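Local coordinates for hypothetical protein, IPT/TIG domain protein (Bacteroides ovatus, PDB 4HW6) that is of unknown function but, as a two-domain protein pairing an IPT/TIG domain with a six-bladed beta-propeller, probably binds carbohydrate as an auxiliary nutrient-binding protein, at residues A[198-211]-A[222-234]. Sequence-based numbering, arbitrary orientation. Where two conformers were deposited one is given.
Sequences VDDQSSDTNTGIYL and LSLCNARGAKTCA
V198 fits its two methyls into separate hollows: CG1 lies 3.5 Å from A230 CB, while CG2 presses on C233 CB at 3.5 Å, tight for two carbons. Strand 221-226 carries a classic beta bulge, L224 and C225 both facing I209, with L224 N giving its hydrogen to I209 O at 2.9 Å; C225 O, accepting from both G208 N and I209 N, marks a second register shift. L224, its CG anti to the carbonyl carbon (chi1 -63°), sets CD1 against I209 CG2 and CD2 against L211 CB, filling the notch between them. G208 leaves room for the A227 carbonyl, whose O comes to 3.4 Å from G208 CA. R228 runs extended along the 201-204 loop, with S202 O 3.0 Å above one face of its guanidinium and D204 OD2 in a long salt bridge to NH1 (3.6 Å). Cutting R228 back to an alanine is likely to leave the D204 carboxylate without its charged mate. K231 NZ forms a salt bridge with D200 OD2 (2.8 Å) from above the carboxylate plane and is also hydrogen-bonded to N275 OD1. I209 touches Y244, and L224 I242, of the next sheet; hairpin 207-212/221-226 forms the last two strands of a four-stranded propeller blade, 227-233 the link onward.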
ATOM      1  N   VAL A 198       9.590   6.518 -17.611  1.00 13.96           N
ATOM      2  CA  VAL A 198      10.743   5.956 -18.292  1.00 13.98           C
ATOM      3  C   VAL A 198      10.280   5.115 -19.461  1.00 14.12           C
ATOM      4  O   VAL A 198       9.376   4.300 -19.309  1.00 15.07           O
ATOM      5  CB  VAL A 198      11.599   5.108 -17.321  1.00 14.48           C
ATOM      6  CG1 VAL A 198      12.699   4.346 -18.092  1.00 13.53           C
ATOM      7  CG2 VAL A 198      12.214   6.031 -16.284  1.00 16.34           C
ATOM      8  N   ASP A 199      10.888   5.304 -20.634  1.00 14.65           N
ATOM      9  CA  ASP A 199      10.675   4.438 -21.799  1.00 14.99           C
ATOM     10  C   ASP A 199      11.921   3.564 -21.935  1.00 16.87           C
ATOM     11  O   ASP A 199      13.006   4.094 -22.138  1.00 18.39           O
ATOM     12  CB  ASP A 199      10.523   5.275 -23.053  1.00 15.59           C
ATOM     13  CG  ASP A 199      10.165   4.457 -24.309  1.00 18.03           C
ATOM     14  OD1 ASP A 199       9.806   3.245 -24.217  1.00 18.69           O
ATOM     15  OD2 ASP A 199      10.175   5.076 -25.412  1.00 19.95           O
ATOM     16  N   ASP A 200      11.756   2.250 -21.816  1.00 15.34           N
ATOM     17  CA  ASP A 200      12.855   1.293 -22.002  1.00 16.60           C
ATOM     18  C   ASP A 200      12.929   0.941 -23.485  1.00 17.78           C
ATOM     19  O   ASP A 200      12.099   0.163 -23.987  1.00 17.66           O
ATOM     20  CB  ASP A 200      12.613   0.046 -21.145  1.00 16.83           C
ATOM     21  CG  ASP A 200      13.667  -1.049 -21.363  1.00 17.30           C
ATOM     22  OD1 ASP A 200      14.674  -0.839 -22.084  1.00 17.84           O
ATOM     23  OD2 ASP A 200      13.452  -2.144 -20.817  1.00 20.69           O
ATOM     24  N   GLN A 201      13.873   1.562 -24.193  1.00 16.90           N
ATOM     25  CA  GLN A 201      13.971   1.413 -25.646  1.00 15.94           C
ATOM     26  C   GLN A 201      15.435   1.321 -26.079  1.00 18.02           C
ATOM     27  O   GLN A 201      16.340   1.698 -25.348  1.00 17.05           O
ATOM     28  CB  GLN A 201      13.215   2.529 -26.383  1.00 17.52           C
ATOM     29  CG  GLN A 201      13.680   3.951 -26.063  1.00 17.18           C
ATOM     30  CD  GLN A 201      14.981   4.301 -26.761  1.00 17.10           C
ATOM     31  OE1 GLN A 201      15.194   3.951 -27.936  1.00 19.12           O
ATOM     32  NE2 GLN A 201      15.861   5.012 -26.054  1.00 16.70           N
ATOM     33  N   SER A 202      15.651   0.830 -27.287  1.00 17.46           N
ATOM     34  CA  SER A 202      16.969   0.300 -27.667  1.00 18.78           C
ATOM     35  C   SER A 202      17.924   1.239 -28.396  1.00 19.42           C
ATOM     36  O   SER A 202      18.971   0.776 -28.899  1.00 20.51           O
ATOM     37  CB  SER A 202      16.767  -0.985 -28.472  1.00 19.67           C
ATOM     38  OG  SER A 202      16.177  -0.743 -29.733  1.00 20.59           O
ATOM     39  N   SER A 203      17.620   2.539 -28.440  1.00 18.07           N
ATOM     40  CA  SER A 203      18.472   3.518 -29.123  1.00 19.32           C
ATOM     41  C   SER A 203      19.100   4.530 -28.159  1.00 20.34           C
ATOM     42  O   SER A 203      18.400   5.160 -27.364  1.00 21.53           O
ATOM     43  CB  SER A 203      17.684   4.286 -30.184  1.00 20.78           C
ATOM     44  OG  SER A 203      18.484   5.336 -30.707  1.00 20.07           O
ATOM     45  N   ASP A 204      20.418   4.703 -28.263  1.00 20.07           N
ATOM     46  CA  ASP A 204      21.128   5.737 -27.491  1.00 21.41           C
ATOM     47  C   ASP A 204      20.755   7.148 -27.915  1.00 20.14           C
ATOM     48  O   ASP A 204      21.008   8.085 -27.177  1.00 21.36           O
ATOM     49  CB  ASP A 204      22.652   5.581 -27.611  1.00 25.24           C
ATOM     50  CG  ASP A 204      23.181   4.357 -26.891  1.00 27.69           C
ATOM     51  OD1 ASP A 204      22.952   4.232 -25.672  1.00 24.76           O
ATOM     52  OD2 ASP A 204      23.846   3.517 -27.547  1.00 33.86           O
ATOM     53  N   THR A 205      20.153   7.311 -29.087  1.00 19.66           N
ATOM     54  CA  THR A 205      19.839   8.621 -29.599  1.00 20.75           C
ATOM     55  C   THR A 205      18.348   8.976 -29.497  1.00 20.71           C
ATOM     56  O   THR A 205      17.902   9.977 -30.074  1.00 20.67           O
ATOM     57  CB  THR A 205      20.312   8.743 -31.061  1.00 22.86           C
ATOM     58  OG1 THR A 205      19.663   7.737 -31.866  1.00 23.63           O
ATOM     59  CG2 THR A 205      21.835   8.587 -31.143  1.00 21.33           C
ATOM     60  N   ASN A 206      17.599   8.165 -28.772  1.00 19.58           N
ATOM     61  CA  ASN A 206      16.178   8.389 -28.538  1.00 20.10           C
ATOM     62  C   ASN A 206      15.890   8.576 -27.041  1.00 18.90           C
ATOM     63  O   ASN A 206      16.640   8.110 -26.171  1.00 16.97           O
ATOM     64  CB  ASN A 206      15.368   7.216 -29.102  1.00 22.39           C
ATOM     65  CG  ASN A 206      15.339   7.192 -30.625  1.00 30.23           C
ATOM     66  OD1 ASN A 206      15.469   8.214 -31.271  1.00 35.76           O
ATOM     67  ND2 ASN A 206      15.095   6.022 -31.189  1.00 36.29           N
ATOM     68  N   THR A 207      14.757   9.226 -26.767  1.00 19.42           N
ATOM     69  CA  THR A 207      14.372   9.618 -25.422  1.00 17.73           C
ATOM     70  C   THR A 207      14.155   8.403 -24.545  1.00 17.05           C
ATOM     71  O   THR A 207      13.504   7.436 -24.939  1.00 16.29           O
ATOM     72  CB  THR A 207      13.090  10.482 -25.444  1.00 17.18           C
ATOM     73  OG1 THR A 207      13.320  11.635 -26.276  1.00 19.51           O
ATOM     74  CG2 THR A 207      12.658  10.908 -24.024  1.00 18.38           C
ATOM     75  N   GLY A 208      14.721   8.459 -23.347  1.00 16.45           N
ATOM     76  CA  GLY A 208      14.499   7.444 -22.346  1.00 15.42           C
ATOM     77  C   GLY A 208      13.676   7.888 -21.152  1.00 15.20           C
ATOM     78  O   GLY A 208      13.112   7.041 -20.443  1.00 16.40           O
ATOM     79  N   ILE A 209      13.614   9.191 -20.918  1.00 15.39           N
ATOM     80  CA  ILE A 209      12.855   9.717 -19.796  1.00 14.82           C
ATOM     81  C   ILE A 209      11.987  10.845 -20.343  1.00 15.22           C
ATOM     82  O   ILE A 209      12.481  11.789 -20.967  1.00 17.14           O
ATOM     83  CB  ILE A 209      13.734  10.218 -18.640  1.00 16.30           C
ATOM     84  CG1 ILE A 209      14.759   9.163 -18.243  1.00 16.50           C
ATOM     85  CG2 ILE A 209      12.843  10.611 -17.465  1.00 17.13           C
ATOM     86  CD1 ILE A 209      15.650   9.572 -17.077  1.00 17.59           C
ATOM     87  N   TYR A 210      10.690  10.685 -20.145  1.00 14.25           N
ATOM     88  CA  TYR A 210       9.680  11.630 -20.583  1.00 15.29           C
ATOM     89  C   TYR A 210       9.054  12.302 -19.377  1.00 16.15           C
ATOM     90  O   TYR A 210       9.129  11.763 -18.260  1.00 15.43           O
ATOM     91  CB  TYR A 210       8.582  10.918 -21.344  1.00 15.90           C
ATOM     92  CG  TYR A 210       8.956  10.422 -22.710  1.00 16.63           C
ATOM     93  CD1 TYR A 210       8.860  11.268 -23.817  1.00 18.15           C
ATOM     94  CD2 TYR A 210       9.406   9.121 -22.906  1.00 15.95           C
ATOM     95  CE1 TYR A 210       9.185  10.840 -25.082  1.00 18.73           C
ATOM     96  CE2 TYR A 210       9.732   8.675 -24.195  1.00 17.11           C
ATOM     97  CZ  TYR A 210       9.603   9.536 -25.275  1.00 18.43           C
ATOM     98  OH  TYR A 210       9.917   9.158 -26.586  1.00 18.61           O
ATOM     99  N   LEU A 211       8.456  13.467 -19.611  1.00 17.37           N
ATOM    100  CA  LEU A 211       7.726  14.198 -18.578  0.50 18.77           C
ATOM    101  C   LEU A 211       6.335  14.551 -19.087  1.00 19.25           C
ATOM    102  O   LEU A 211       6.187  14.992 -20.235  1.00 20.92           O
ATOM    103  CB  LEU A 211       8.506  15.466 -18.217  0.50 19.52           C
ATOM    104  CG  LEU A 211       7.969  16.369 -17.102  0.50 20.36           C
ATOM    105  CD1 LEU A 211       9.123  17.015 -16.341  0.50 20.24           C
ATOM    106  CD2 LEU A 211       7.050  17.435 -17.676  0.50 19.42           C
ATOM    107  N   LEU A 222       6.793  16.011 -22.614  1.00 20.79           N
ATOM    108  CA  LEU A 222       8.100  16.576 -22.963  1.00 21.71           C
ATOM    109  C   LEU A 222       9.141  15.458 -22.907  1.00 19.93           C
ATOM    110  O   LEU A 222       8.991  14.500 -22.156  1.00 18.75           O
ATOM    111  CB  LEU A 222       8.508  17.687 -21.986  1.00 23.60           C
ATOM    112  CG  LEU A 222       7.567  18.886 -21.781  1.00 27.74           C
ATOM    113  CD1 LEU A 222       8.069  19.754 -20.631  1.00 34.06           C
ATOM    114  CD2 LEU A 222       7.387  19.723 -23.045  1.00 32.77           C
ATOM    115  N   SER A 223      10.194  15.585 -23.704  1.00 20.98           N
ATOM    116  CA  SER A 223      11.325  14.656 -23.657  1.00 20.14           C
ATOM    117  C   SER A 223      12.436  15.275 -22.812  1.00 20.19           C
ATOM    118  O   SER A 223      12.887  16.386 -23.102  1.00 22.92           O
ATOM    119  CB  SER A 223      11.842  14.389 -25.076  1.00 23.44           C
ATOM    120  OG  SER A 223      10.809  13.820 -25.882  1.00 22.95           O
ATOM    121  N   LEU A 224      12.886  14.566 -21.789  1.00 17.99           N
ATOM    122  CA  LEU A 224      13.883  15.098 -20.893  1.00 19.09           C
ATOM    123  C   LEU A 224      15.276  14.743 -21.360  1.00 19.16           C
ATOM    124  O   LEU A 224      16.108  15.619 -21.506  1.00 21.64           O
ATOM    125  CB  LEU A 224      13.700  14.589 -19.474  1.00 19.22           C
ATOM    126  CG  LEU A 224      12.398  14.985 -18.793  1.00 20.95           C
ATOM    127  CD1 LEU A 224      12.407  14.543 -17.332  1.00 23.21           C
ATOM    128  CD2 LEU A 224      12.177  16.489 -18.921  1.00 21.60           C
ATOM    129  N   CYS A 225      15.540  13.464 -21.569  1.00 18.06           N
ATOM    130  CA  CYS A 225      16.869  13.049 -21.988  1.00 18.61           C
ATOM    131  C   CYS A 225      16.858  11.705 -22.677  1.00 18.70           C
ATOM    132  O   CYS A 225      15.962  10.874 -22.478  1.00 16.93           O
ATOM    133  CB  CYS A 225      17.854  13.036 -20.811  1.00 20.82           C
ATOM    134  SG  CYS A 225      17.437  11.826 -19.555  1.00 22.61           S
ATOM    135  N   ASN A 226      17.873  11.509 -23.510  1.00 18.40           N
ATOM    136  CA  ASN A 226      18.093  10.236 -24.173  1.00 17.50           C
ATOM    137  C   ASN A 226      18.697   9.229 -23.220  1.00 18.17           C
ATOM    138  O   ASN A 226      19.545   9.564 -22.379  1.00 20.04           O
ATOM    139  CB  ASN A 226      19.056  10.392 -25.349  1.00 18.36           C
ATOM    140  CG  ASN A 226      18.528  11.288 -26.435  1.00 20.69           C
ATOM    141  OD1 ASN A 226      17.314  11.506 -26.562  1.00 20.28           O
ATOM    142  ND2 ASN A 226      19.445  11.817 -27.245  1.00 21.15           N
ATOM    143  N   ALA A 227      18.264   7.980 -23.339  1.00 16.32           N
ATOM    144  CA  ALA A 227      18.834   6.919 -22.527  1.00 16.04           C
ATOM    145  C   ALA A 227      18.314   5.635 -23.138  1.00 18.59           C
ATOM    146  O   ALA A 227      17.119   5.472 -23.323  1.00 17.68           O
ATOM    147  CB  ALA A 227      18.383   7.024 -21.080  1.00 15.31           C
ATOM    148  N   ARG A 228      19.243   4.753 -23.462  1.00 16.87           N
ATOM    149  CA  ARG A 228      18.932   3.445 -23.960  1.00 16.39           C
ATOM    150  C   ARG A 228      18.806   2.441 -22.833  1.00 14.40           C
ATOM    151  O   ARG A 228      19.631   2.392 -21.908  1.00 14.20           O
ATOM    152  CB  ARG A 228      20.050   3.042 -24.910  1.00 16.67           C
ATOM    153  CG  ARG A 228      19.975   1.614 -25.385  1.00 17.59           C
ATOM    154  CD  ARG A 228      21.047   1.383 -26.415  1.00 20.87           C
ATOM    155  NE  ARG A 228      21.034  -0.004 -26.837  1.00 21.34           N
ATOM    156  CZ  ARG A 228      21.725  -0.458 -27.876  1.00 26.86           C
ATOM    157  NH1 ARG A 228      22.502   0.361 -28.582  1.00 30.95           N
ATOM    158  NH2 ARG A 228      21.667  -1.748 -28.198  1.00 27.65           N
ATOM    159  N   GLY A 229      17.796   1.575 -22.922  1.00 13.86           N
ATOM    160  CA  GLY A 229      17.584   0.535 -21.915  1.00 12.97           C
ATOM    161  C   GLY A 229      17.373   1.015 -20.495  1.00 13.41           C
ATOM    162  O   GLY A 229      17.803   0.339 -19.536  1.00 12.40           O
ATOM    163  N   ALA A 230      16.717   2.159 -20.345  1.00 13.67           N
ATOM    164  CA  ALA A 230      16.444   2.708 -19.019  1.00 16.54           C
ATOM    165  C   ALA A 230      15.378   1.917 -18.288  1.00 15.19           C
ATOM    166  O   ALA A 230      14.363   1.502 -18.898  1.00 16.34           O
ATOM    167  CB  ALA A 230      16.084   4.202 -19.101  1.00 15.53           C
ATOM    168  N   LYS A 231      15.577   1.751 -16.968  1.00 15.10           N
ATOM    169  CA  LYS A 231      14.757   0.842 -16.158  1.00 16.05           C
ATOM    170  C   LYS A 231      13.968   1.439 -14.989  1.00 15.36           C
ATOM    171  O   LYS A 231      12.989   0.850 -14.537  1.00 17.48           O
ATOM    172  CB  LYS A 231      15.651  -0.255 -15.571  1.00 16.71           C
ATOM    173  CG  LYS A 231      16.366  -1.118 -16.593  1.00 19.25           C
ATOM    174  CD  LYS A 231      15.394  -1.822 -17.521  1.00 20.66           C
ATOM    175  CE  LYS A 231      16.075  -2.870 -18.387  1.00 17.85           C
ATOM    176  NZ  LYS A 231      15.040  -3.701 -19.061  1.00 18.17           N
ATOM    177  N   THR A 232      14.403   2.580 -14.490  1.00 14.20           N
ATOM    178  CA  THR A 232      13.892   3.113 -13.221  1.00 14.88           C
ATOM    179  C   THR A 232      14.118   4.615 -13.166  1.00 16.04           C
ATOM    180  O   THR A 232      14.978   5.141 -13.872  1.00 15.67           O
ATOM    181  CB  THR A 232      14.522   2.383 -11.995  1.00 17.69           C
ATOM    182  OG1 THR A 232      13.865   2.770 -10.773  1.00 18.78           O
ATOM    183  CG2 THR A 232      16.014   2.637 -11.869  1.00 16.43           C
ATOM    184  N   CYS A 233      13.297   5.306 -12.379  1.00 17.10           N
ATOM    185  CA  CYS A 233      13.398   6.771 -12.200  1.00 17.73           C
ATOM    186  C   CYS A 233      13.094   7.136 -10.740  1.00 21.82           C
ATOM    187  O   CYS A 233      11.940   7.226 -10.331  1.00 29.73           O
ATOM    188  CB  CYS A 233      12.465   7.545 -13.139  1.00 17.90           C
ATOM    189  SG  CYS A 233      10.719   7.069 -13.167  1.00 21.30           S
ATOM    190  N   ALA A 234      14.142   7.354  -9.968  1.00 15.48           N
ATOM    191  CA  ALA A 234      14.007   7.633  -8.547  1.00 15.28           C
ATOM    192  C   ALA A 234      14.337   9.099  -8.302  1.00 14.64           C
ATOM    193  O   ALA A 234      15.475   9.532  -8.488  1.00 16.88           O
ATOM    194  CB  ALA A 234      14.928   6.735  -7.748  1.00 15.68           C
TER
HETATM  195  O   HOH W   1      15.403   3.521 -22.650  1.00 13.58           O
HETATM  196  O   HOH W   2      21.954   3.074 -29.903  1.00 26.99           O
HETATM  197  O   HOH W   3      15.850  12.343 -28.819  1.00 33.57           O
HETATM  198  O   HOH W   4      15.542  13.028 -25.186  1.00 24.42           O
HETATM  199  O   HOH W   5      11.737  13.030 -28.127  1.00 40.07           O